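Local coordinates for protein major pepsin inhibitor 3 (Ascaris suum, PDB 1F32) that inhibits the aspartic protease pepsin, acting as a secreted proteinase inhibitor of the I33 family, at residues V20-N24 and L25-M29; K39-A42 and A43-D47; K61-P64 and F65-P68; K85-D89 and Q90-R94. All blocks are in the same frame, centred on the assembly; numbering follows the deposited sequence.

Interaction 1: residues V20-N24 and L25-M29; sequences VFVAN and LPWTM
Val20 faces two residues of the neighbouring strand at once: its N-H bonds to Thr28 O at 2.8 Å, while its carbonyl receives only a weak bond from Trp27 N. Trp27 is thus squeezed in as the extra residue of a beta bulge, and its nearly helical backbone (psi -57°) bends the strand there. Just before it, Pro26 forms the centre of an inverse gamma turn and stands in a non-hydrogen-bonded pair with Phe21. The Phe21 ring leans obliquely across the proline, CE1 lying 4.1 Å from Pro26 CB, and Phe21 CA makes a CA-H...O contact with Leu25 O at 3.2 Å. On the other face Val20 and Thr28 run side by side with their CG2 methyls 3.7 Å apart. Val22 puts CG2 beside its own backbone N (CG1 anti to N, chi1 -179°), where it meets Trp27 CB at 3.6 Å. The indole then leads off toward strand 79-82, touching Leu82, and makes a cation-pi contact with Lys85. At the turn, Val22 N donates to Leu25 O at 2.9 Å, within the carbonyl plane, and Leu25 N returns a bond of 2.8 Å to Val22 O from above that carbonyl's plane. Ala23 and Asn24 both take positive phi between them, making a type I' turn, the usual closure of a tight two-residue beta hairpin, here in a three-stranded antiparallel sheet.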
loop_
_atom_site.group_PDB
_atom_site.type_symbol
_atom_site.label_atom_id
_atom_site.label_comp_id
_atom_site.label_asym_id
_atom_site.label_seq_id
_atom_site.Cartn_x
_atom_site.Cartn_y
_atom_site.Cartn_z
ATOM N N VAL A 20 -1.032 10.403 5.234
ATOM C CA VAL A 20 -1.448 9.939 3.929
ATOM C C VAL A 20 -1.641 8.430 4.011
ATOM O O VAL A 20 -0.769 7.701 4.483
ATOM C CB VAL A 20 -0.389 10.224 2.827
ATOM C CG1 VAL A 20 -0.939 9.793 1.464
ATOM C CG2 VAL A 20 -0.020 11.721 2.808
ATOM N N PHE A 21 -2.803 7.967 3.569
ATOM C CA PHE A 21 -3.111 6.546 3.556
ATOM C C PHE A 21 -3.248 6.073 2.116
ATOM O O PHE A 21 -3.939 6.697 1.311
ATOM C CB PHE A 21 -4.420 6.273 4.292
ATOM C CG PHE A 21 -4.294 6.325 5.779
ATOM C CD1 PHE A 21 -3.820 5.224 6.485
ATOM C CD2 PHE A 21 -4.658 7.474 6.477
ATOM C CE1 PHE A 21 -3.712 5.263 7.874
ATOM C CE2 PHE A 21 -4.552 7.523 7.856
ATOM C CZ PHE A 21 -4.080 6.416 8.557
ATOM N N VAL A 22 -2.551 4.993 1.792
ATOM C CA VAL A 22 -2.633 4.392 0.466
ATOM C C VAL A 22 -2.980 2.922 0.716
ATOM O O VAL A 22 -2.291 2.237 1.484
ATOM C CB VAL A 22 -1.299 4.496 -0.270
ATOM C CG1 VAL A 22 -1.410 3.886 -1.658
ATOM C CG2 VAL A 22 -0.885 5.962 -0.351
ATOM N N ALA A 23 -4.058 2.451 0.092
ATOM C CA ALA A 23 -4.497 1.072 0.277
ATOM C C ALA A 23 -4.675 0.830 1.773
ATOM O O ALA A 23 -4.403 -0.262 2.278
ATOM C CB ALA A 23 -3.463 0.108 -0.299
ATOM N N ASN A 24 -5.121 1.865 2.481
ATOM C CA ASN A 24 -5.351 1.799 3.923
ATOM C C ASN A 24 -4.093 1.683 4.767
ATOM O O ASN A 24 -4.172 1.426 5.972
ATOM C CB ASN A 24 -6.285 0.631 4.264
ATOM C CG ASN A 24 -7.711 0.884 3.842
ATOM O OD1 ASN A 24 -8.411 -0.035 3.400
ATOM N ND2 ASN A 24 -8.165 2.126 3.993
ATOM N N LEU A 25 -2.932 1.874 4.151
ATOM C CA LEU A 25 -1.670 1.800 4.880
ATOM C C LEU A 25 -1.087 3.215 5.043
ATOM O O LEU A 25 -1.193 4.043 4.133
ATOM C CB LEU A 25 -0.698 0.880 4.126
ATOM C CG LEU A 25 -1.197 -0.569 4.039
ATOM C CD1 LEU A 25 -0.231 -1.397 3.229
ATOM C CD2 LEU A 25 -1.338 -1.147 5.444
ATOM N N PRO A 26 -0.477 3.513 6.208
ATOM C CA PRO A 26 0.113 4.834 6.470
ATOM C C PRO A 26 1.406 5.031 5.679
ATOM O O PRO A 26 2.505 4.768 6.161
ATOM C CB PRO A 26 0.329 4.815 7.980
ATOM C CG PRO A 26 0.615 3.373 8.252
ATOM C CD PRO A 26 -0.404 2.657 7.412
ATOM N N TRP A 27 1.240 5.525 4.462
ATOM C CA TRP A 27 2.332 5.734 3.522
ATOM C C TRP A 27 3.360 6.792 3.927
ATOM O O TRP A 27 4.559 6.510 3.990
ATOM C CB TRP A 27 1.725 6.080 2.155
ATOM C CG TRP A 27 2.694 6.134 1.065
ATOM C CD1 TRP A 27 3.086 7.240 0.366
ATOM C CD2 TRP A 27 3.447 5.041 0.553
ATOM N NE1 TRP A 27 4.048 6.899 -0.557
ATOM C CE2 TRP A 27 4.286 5.549 -0.461
ATOM C CE3 TRP A 27 3.499 3.670 0.855
ATOM C CZ2 TRP A 27 5.170 4.734 -1.180
ATOM C CZ3 TRP A 27 4.374 2.864 0.143
ATOM C CH2 TRP A 27 5.197 3.400 -0.863
ATOM N N THR A 28 2.894 8.010 4.169
ATOM C CA THR A 28 3.781 9.095 4.553
ATOM C C THR A 28 2.953 10.151 5.272
ATOM O O THR A 28 1.711 10.125 5.223
ATOM C CB THR A 28 4.464 9.723 3.313
ATOM O OG1 THR A 28 5.549 10.560 3.744
ATOM C CG2 THR A 28 3.485 10.583 2.541
ATOM N N MET A 29 3.626 11.066 5.966
ATOM C CA MET A 29 2.910 12.104 6.684
ATOM C C MET A 29 3.326 13.467 6.144
ATOM O O MET A 29 4.505 13.719 5.896
ATOM C CB MET A 29 3.201 11.996 8.183
ATOM C CG MET A 29 2.162 12.635 9.061
ATOM S SD MET A 29 2.554 12.435 10.816
ATOM C CE MET A 29 2.799 13.990 11.225
#

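Interaction 2: residues K39-A42 and A43-D47; sequences KEFA and ARVED
Phe41 sends CG anti to its backbone N (chi1 171°), and Val45, one turn on, has CG1 anti to N (chi1 175°), which sets CG2 beside N and brings that methyl over the phenyl face. This is a CH-pi contact, with Val45 CG2 3.6 Å from the centroid of the Phe41 ring, displaced somewhat toward the rim. Arg44 instead folds its chain back along the helix until the guanidinium lies against the preceding turn. One face of the guanidinium covers Phe41 CA, and NH2 reaches Phe41 CD1 at 3.5 Å, approaching the ring obliquely. Phe41, Arg44 and Val45 sit in the middle of helix 35-52, where each N-H from Ala43 to Glu46 bonds to the carbonyl four residues back; Val45 N to Phe41 O, at 2.8 Å, is the shortest of these i to i+4 bonds. The arginine's polar end is taken up beyond the helix: NE donates to Thr60 O and NH2 to Lys61 O, which ties the side chain to the end of helix 57-60 and fixes the rotation of its flat group. Glu40 OE1 remains 5.5 Å from Arg44 NH1, too far for a direct ion pair. On the buried side of the helix, Phe41 packs against Cys13 and Val15 and Val45 touches Thr14, all of strand 13-16, whereas Ala43 and the end of Glu46 lie on the exposed side, Glu46 OE1 bonding to Asn50 ND2.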
loop_
_atom_site.group_PDB
_atom_site.type_symbol
_atom_site.label_atom_id
_atom_site.label_comp_id
_atom_site.label_asym_id
_atom_site.label_seq_id
_atom_site.Cartn_x
_atom_site.Cartn_y
_atom_site.Cartn_z
ATOM N N LYS A 39 -5.272 18.639 3.200
ATOM C CA LYS A 39 -6.633 18.940 3.593
ATOM C C LYS A 39 -7.535 19.113 2.392
ATOM O O LYS A 39 -8.638 18.569 2.371
ATOM C CB LYS A 39 -6.666 20.199 4.451
ATOM C CG LYS A 39 -6.015 20.013 5.798
ATOM C CD LYS A 39 -6.233 21.232 6.662
ATOM C CE LYS A 39 -5.373 21.150 7.908
ATOM N NZ LYS A 39 -5.581 19.861 8.622
ATOM N N GLU A 40 -7.061 19.855 1.394
ATOM C CA GLU A 40 -7.831 20.091 0.177
ATOM C C GLU A 40 -8.050 18.773 -0.555
ATOM O O GLU A 40 -9.147 18.496 -1.040
ATOM C CB GLU A 40 -7.097 21.061 -0.752
ATOM C CG GLU A 40 -6.724 22.381 -0.107
ATOM C CD GLU A 40 -6.120 23.357 -1.097
ATOM O OE1 GLU A 40 -5.173 22.976 -1.824
ATOM O OE2 GLU A 40 -6.590 24.510 -1.143
ATOM N N PHE A 41 -6.998 17.965 -0.648
ATOM C CA PHE A 41 -7.109 16.673 -1.323
ATOM C C PHE A 41 -8.112 15.777 -0.621
ATOM O O PHE A 41 -8.980 15.174 -1.253
ATOM C CB PHE A 41 -5.757 15.965 -1.350
ATOM C CG PHE A 41 -5.830 14.554 -1.842
ATOM C CD1 PHE A 41 -6.490 14.249 -3.034
ATOM C CD2 PHE A 41 -5.213 13.525 -1.133
ATOM C CE1 PHE A 41 -6.538 12.942 -3.513
ATOM C CE2 PHE A 41 -5.258 12.210 -1.612
ATOM C CZ PHE A 41 -5.922 11.923 -2.805
ATOM N N ALA A 42 -7.990 15.682 0.694
ATOM C CA ALA A 42 -8.896 14.833 1.454
ATOM C C ALA A 42 -10.352 15.238 1.203
ATOM O O ALA A 42 -11.231 14.387 1.083
ATOM C CB ALA A 42 -8.566 14.915 2.924
ATOM N N ALA A 43 -10.594 16.536 1.119
ATOM C CA ALA A 43 -11.936 17.056 0.883
ATOM C C ALA A 43 -12.416 16.619 -0.489
ATOM O O ALA A 43 -13.570 16.212 -0.668
ATOM C CB ALA A 43 -11.923 18.571 0.965
ATOM N N ARG A 44 -11.513 16.721 -1.454
ATOM C CA ARG A 44 -11.777 16.344 -2.831
ATOM C C ARG A 44 -12.129 14.856 -2.914
ATOM O O ARG A 44 -13.059 14.471 -3.624
ATOM C CB ARG A 44 -10.531 16.669 -3.671
ATOM C CG ARG A 44 -10.705 16.590 -5.169
ATOM C CD ARG A 44 -9.652 17.450 -5.892
ATOM N NE ARG A 44 -8.283 16.947 -5.724
ATOM C CZ ARG A 44 -7.300 17.609 -5.118
ATOM N NH1 ARG A 44 -7.510 18.818 -4.603
ATOM N NH2 ARG A 44 -6.092 17.063 -5.031
ATOM N N VAL A 45 -11.388 14.021 -2.184
ATOM C CA VAL A 45 -11.629 12.576 -2.184
ATOM C C VAL A 45 -13.002 12.254 -1.608
ATOM O O VAL A 45 -13.739 11.418 -2.153
ATOM C CB VAL A 45 -10.554 11.824 -1.353
ATOM C CG1 VAL A 45 -10.902 10.340 -1.257
ATOM C CG2 VAL A 45 -9.202 11.972 -2.017
ATOM N N GLU A 46 -13.350 12.913 -0.506
ATOM C CA GLU A 46 -14.644 12.668 0.132
ATOM C C GLU A 46 -15.770 13.119 -0.794
ATOM O O GLU A 46 -16.774 12.437 -0.934
ATOM C CB GLU A 46 -14.740 13.421 1.462
ATOM C CG GLU A 46 -15.628 12.751 2.543
ATOM C CD GLU A 46 -16.966 13.465 2.818
ATOM O OE1 GLU A 46 -17.960 13.207 2.094
ATOM O OE2 GLU A 46 -17.028 14.286 3.770
ATOM N N ASP A 47 -15.588 14.269 -1.433
ATOM C CA ASP A 47 -16.600 14.786 -2.341
ATOM C C ASP A 47 -16.755 13.849 -3.528
ATOM O O ASP A 47 -17.875 13.454 -3.883
ATOM C CB ASP A 47 -16.215 16.176 -2.850
ATOM C CG ASP A 47 -17.262 16.756 -3.784
ATOM O OD1 ASP A 47 -18.332 17.161 -3.295
ATOM O OD2 ASP A 47 -17.030 16.785 -5.005
#

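Interaction 3: residues K61-P64 and F65-P68; sequences KPPP and FCGP
From Pro63 to Gly67 the backbone closes two successive i to i+3 bonds, Cys66 N to Pro63 O and Gly67 N to Pro64 O, each 3.0 Å long, with both donors lying above the planes of the carbonyls they bind. They form a short 3-10 turn at the end of a proline run, within the connection between helix 57-60 and strand 72-76. Pro62 and Pro63 are extended, with backbone angles like those of polyproline II, and the chain curls only from Pro64 onward. The side-chain contact belongs chiefly to Phe65 and Pro63. With CG held between the backbone N and the carbonyl carbon (chi1 52°), the phenyl ring swings back over Pro63 and presents a face to the proline ring. Pro63 CB stands 3.6 Å from the ring centroid, only 15° off the normal, a CH-pi contact. The proline is shifted toward one side of the ring, so CG also meets CZ of Phe65, at 3.5 Å. Phe65 further touches Val37 and Phe41, which applies the turn to helix 35-52. Gly67 leaves the turn with positive phi and an extended psi, a conformation that favours glycine. The sulfur of Cys66 packs against the proline run as well: SG, joined in a disulfide to Cys13 of strand 13-16, rests 3.9 Å from Pro62 CB and 4.0 Å from Pro63 CD.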
loop_
_atom_site.group_PDB
_atom_site.type_symbol
_atom_site.label_atom_id
_atom_site.label_comp_id
_atom_site.label_asym_id
_atom_site.label_seq_id
_atom_site.Cartn_x
_atom_site.Cartn_y
_atom_site.Cartn_z
ATOM N N LYS A 61 -7.730 13.649 -8.355
ATOM C CA LYS A 61 -6.469 14.356 -8.587
ATOM C C LYS A 61 -5.442 14.091 -7.482
ATOM O O LYS A 61 -5.035 15.006 -6.763
ATOM C CB LYS A 61 -6.728 15.860 -8.704
ATOM C CG LYS A 61 -7.585 16.229 -9.912
ATOM C CD LYS A 61 -7.964 17.688 -9.888
ATOM C CE LYS A 61 -8.918 18.027 -11.022
ATOM N NZ LYS A 61 -9.430 19.410 -10.870
ATOM N N PRO A 62 -5.003 12.828 -7.335
ATOM C CA PRO A 62 -4.022 12.455 -6.311
ATOM C C PRO A 62 -2.679 13.159 -6.437
ATOM O O PRO A 62 -2.042 13.121 -7.494
ATOM C CB PRO A 62 -3.888 10.937 -6.480
ATOM C CG PRO A 62 -4.322 10.702 -7.921
ATOM C CD PRO A 62 -5.481 11.640 -8.066
ATOM N N PRO A 63 -2.235 13.824 -5.357
ATOM C CA PRO A 63 -0.950 14.528 -5.374
ATOM C C PRO A 63 0.203 13.527 -5.393
ATOM O O PRO A 63 0.028 12.328 -5.121
ATOM C CB PRO A 63 -0.983 15.357 -4.083
ATOM C CG PRO A 63 -2.487 15.536 -3.819
ATOM C CD PRO A 63 -2.986 14.138 -4.129
ATOM N N PRO A 64 1.414 14.004 -5.695
ATOM C CA PRO A 64 2.521 13.047 -5.727
ATOM C C PRO A 64 2.798 12.306 -4.424
ATOM O O PRO A 64 3.447 11.258 -4.439
ATOM C CB PRO A 64 3.713 13.885 -6.208
ATOM C CG PRO A 64 3.236 15.308 -6.220
ATOM C CD PRO A 64 1.766 15.282 -6.343
ATOM N N PHE A 65 2.296 12.824 -3.306
ATOM C CA PHE A 65 2.558 12.166 -2.036
ATOM C C PHE A 65 1.751 10.901 -1.827
ATOM O O PHE A 65 1.893 10.226 -0.803
ATOM C CB PHE A 65 2.399 13.130 -0.849
ATOM C CG PHE A 65 1.087 13.881 -0.806
ATOM C CD1 PHE A 65 -0.129 13.212 -0.642
ATOM C CD2 PHE A 65 1.085 15.282 -0.846
ATOM C CE1 PHE A 65 -1.336 13.941 -0.509
ATOM C CE2 PHE A 65 -0.097 16.004 -0.713
ATOM C CZ PHE A 65 -1.311 15.338 -0.541
ATOM N N CYS A 66 0.887 10.587 -2.788
ATOM C CA CYS A 66 0.132 9.341 -2.745
ATOM C C CYS A 66 1.049 8.232 -3.244
ATOM O O CYS A 66 0.668 7.056 -3.274
ATOM C CB CYS A 66 -1.094 9.422 -3.639
ATOM S SG CYS A 66 -2.388 10.430 -2.887
ATOM N N GLY A 67 2.257 8.618 -3.660
ATOM C CA GLY A 67 3.219 7.638 -4.138
ATOM C C GLY A 67 3.058 7.234 -5.594
ATOM O O GLY A 67 2.108 7.639 -6.258
ATOM N N PRO A 68 3.986 6.427 -6.122
ATOM C CA PRO A 68 3.916 5.982 -7.518
ATOM C C PRO A 68 2.552 5.352 -7.804
ATOM O O PRO A 68 2.127 4.435 -7.102
ATOM C CB PRO A 68 5.063 4.976 -7.609
ATOM C CG PRO A 68 6.070 5.532 -6.638
ATOM C CD PRO A 68 5.186 5.886 -5.453
#

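Interaction 4: residues K85-D89 and Q90-R94; sequences KLFID and QKYVR
Leu86 engages two residues across the hairpin: its N-H gives a nearly straight 2.8 Å bond to Arg94 O, and its carbonyl accepts Val93 N, also at 2.8 Å. Two residues opposite one make a beta bulge, with Val93 the inserted member. Toward the turn, Ile88 N donates to Lys91 O and Lys91 N returns to Ile88 O, both at 3.0 Å, closing a type I' turn through Asp89 and Gln90. A water bridges the bend, accepting from Gln90 N at 2.9 Å and donating weakly to Phe87 O. The bulge brings Val93 to the side of Leu86 and Ile88, its CB beside Leu86 CD2 and its CG2 3.8 Å from Ile88 CD1. On the reverse face Phe87 crosses Tyr92 obliquely, CE2 to CB 4.0 Å, and Lys85 CB approaches the Tyr92 ring in its plane, 4.0 Å from CE1. With CG anti to N (chi1 172°), the tyrosine ring lies back beneath Arg94 N, and its hydroxyl bonds to Asp95 OD1. Arg94 reaches helix 98-116 through a salt bridge to Asp100; strand 91-95 is an edge strand of the five-stranded sheet, and strand 85-88 sits between it and strand 79-82, with Phe87 pressed against Leu25 and Pro26 of the other sheet.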
loop_
_atom_site.group_PDB
_atom_site.type_symbol
_atom_site.label_atom_id
_atom_site.label_comp_id
_atom_site.label_asym_id
_atom_site.label_seq_id
_atom_site.Cartn_x
_atom_site.Cartn_y
_atom_site.Cartn_z
ATOM N N LYS A 85 7.945 -0.676 0.701
ATOM C CA LYS A 85 7.810 -0.434 2.139
ATOM C C LYS A 85 7.064 -1.587 2.806
ATOM O O LYS A 85 6.115 -2.124 2.252
ATOM C CB LYS A 85 7.083 0.890 2.387
ATOM C CG LYS A 85 7.831 2.131 1.843
ATOM C CD LYS A 85 7.082 3.425 2.193
ATOM C CE LYS A 85 7.689 4.677 1.547
ATOM N NZ LYS A 85 7.018 5.959 2.032
ATOM N N LEU A 86 7.505 -1.952 4.009
ATOM C CA LEU A 86 6.920 -3.055 4.774
ATOM C C LEU A 86 6.005 -2.561 5.890
ATOM O O LEU A 86 6.353 -1.617 6.614
ATOM C CB LEU A 86 8.043 -3.908 5.393
ATOM C CG LEU A 86 7.629 -4.912 6.482
ATOM C CD1 LEU A 86 6.750 -5.979 5.859
ATOM C CD2 LEU A 86 8.874 -5.559 7.125
ATOM N N PHE A 87 4.842 -3.203 6.017
ATOM C CA PHE A 87 3.856 -2.863 7.041
ATOM C C PHE A 87 3.392 -4.106 7.796
ATOM O O PHE A 87 3.037 -5.113 7.181
ATOM C CB PHE A 87 2.617 -2.218 6.415
ATOM C CG PHE A 87 2.907 -0.970 5.630
ATOM C CD1 PHE A 87 3.403 -1.042 4.324
ATOM C CD2 PHE A 87 2.721 0.279 6.210
ATOM C CE1 PHE A 87 3.718 0.123 3.619
ATOM C CE2 PHE A 87 3.032 1.455 5.511
ATOM C CZ PHE A 87 3.533 1.379 4.219
ATOM N N ILE A 88 3.377 -4.017 9.125
ATOM C CA ILE A 88 2.890 -5.112 9.967
ATOM C C ILE A 88 1.802 -4.503 10.870
ATOM O O ILE A 88 2.011 -3.450 11.481
ATOM C CB ILE A 88 4.034 -5.718 10.790
ATOM C CG1 ILE A 88 4.995 -6.455 9.845
ATOM C CG2 ILE A 88 3.475 -6.655 11.863
ATOM C CD1 ILE A 88 6.287 -6.927 10.499
ATOM N N ASP A 89 0.631 -5.138 10.925
ATOM C CA ASP A 89 -0.479 -4.615 11.721
ATOM C C ASP A 89 -0.789 -3.175 11.293
ATOM O O ASP A 89 -1.061 -2.305 12.127
ATOM C CB ASP A 89 -0.142 -4.638 13.213
ATOM C CG ASP A 89 -0.267 -6.021 13.815
ATOM O OD1 ASP A 89 -1.347 -6.630 13.662
ATOM O OD2 ASP A 89 0.707 -6.494 14.445
ATOM N N GLN A 90 -0.734 -2.941 9.984
ATOM C CA GLN A 90 -0.991 -1.632 9.392
ATOM C C GLN A 90 -0.080 -0.511 9.858
ATOM O O GLN A 90 -0.487 0.654 9.878
ATOM C CB GLN A 90 -2.445 -1.216 9.610
ATOM C CG GLN A 90 -3.380 -1.636 8.494
ATOM C CD GLN A 90 -3.930 -3.028 8.676
ATOM O OE1 GLN A 90 -3.204 -4.020 8.579
ATOM N NE2 GLN A 90 -5.229 -3.113 8.950
ATOM N N LYS A 91 1.158 -0.857 10.208
ATOM C CA LYS A 91 2.135 0.126 10.667
ATOM C C LYS A 91 3.445 -0.020 9.897
ATOM O O LYS A 91 3.936 -1.128 9.701
ATOM C CB LYS A 91 2.414 -0.056 12.154
ATOM C CG LYS A 91 1.197 0.121 13.034
ATOM C CD LYS A 91 1.502 -0.402 14.422
ATOM C CE LYS A 91 0.297 -0.312 15.343
ATOM N NZ LYS A 91 0.652 -0.890 16.676
ATOM N N TYR A 92 4.005 1.099 9.458
ATOM C CA TYR A 92 5.264 1.064 8.716
ATOM C C TYR A 92 6.369 0.476 9.576
ATOM O O TYR A 92 6.516 0.857 10.735
ATOM C CB TYR A 92 5.670 2.479 8.300
ATOM C CG TYR A 92 7.054 2.581 7.692
ATOM C CD1 TYR A 92 7.305 2.156 6.382
ATOM C CD2 TYR A 92 8.107 3.150 8.414
ATOM C CE1 TYR A 92 8.572 2.309 5.811
ATOM C CE2 TYR A 92 9.369 3.306 7.852
ATOM C CZ TYR A 92 9.596 2.888 6.555
ATOM O OH TYR A 92 10.838 3.074 5.997
ATOM N N VAL A 93 7.143 -0.443 9.004
ATOM C CA VAL A 93 8.263 -1.061 9.719
ATOM C C VAL A 93 9.571 -0.558 9.123
ATOM O O VAL A 93 10.415 -0.019 9.841
ATOM C CB VAL A 93 8.253 -2.604 9.618
ATOM C CG1 VAL A 93 9.477 -3.188 10.366
ATOM C CG2 VAL A 93 6.962 -3.162 10.211
ATOM N N ARG A 94 9.736 -0.713 7.808
ATOM C CA ARG A 94 10.969 -0.263 7.149
ATOM C C ARG A 94 10.866 -0.326 5.634
ATOM O O ARG A 94 9.868 -0.795 5.088
ATOM C CB ARG A 94 12.147 -1.148 7.580
ATOM C CG ARG A 94 11.962 -2.629 7.203
ATOM C CD ARG A 94 13.053 -3.493 7.819
ATOM N NE ARG A 94 12.655 -4.896 7.893
ATOM C CZ ARG A 94 13.149 -5.846 7.111
ATOM N NH1 ARG A 94 14.062 -5.536 6.205
ATOM N NH2 ARG A 94 12.734 -7.099 7.233
HETATM O O HOH W 1 -0.080 -4.531 7.681
#

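Interactions 1 and 4 are built alike, each a type I' hairpin with a bulge, but belong to different sheets. They touch where strand 25-29 meets strand 85-88 and its turn: Pro26 CD packs on Gln90 O, and Trp27 O probably accepts a hydrogen bond from Lys85 NZ. Interaction 1 is the more buried and apolar, whereas interaction 4 lies at the surface and carries more charge. Interactions 2 and 3 join beside strand 13-16, with Phe41 against Pro63 and the sulfur of Cys66; the first relies on helical bonding, the second on proline rings and a disulfide. Interaction 3 also touches interaction 1 through Phe65 O, while interactions 2 and 4 lie about 25 Å apart between centres.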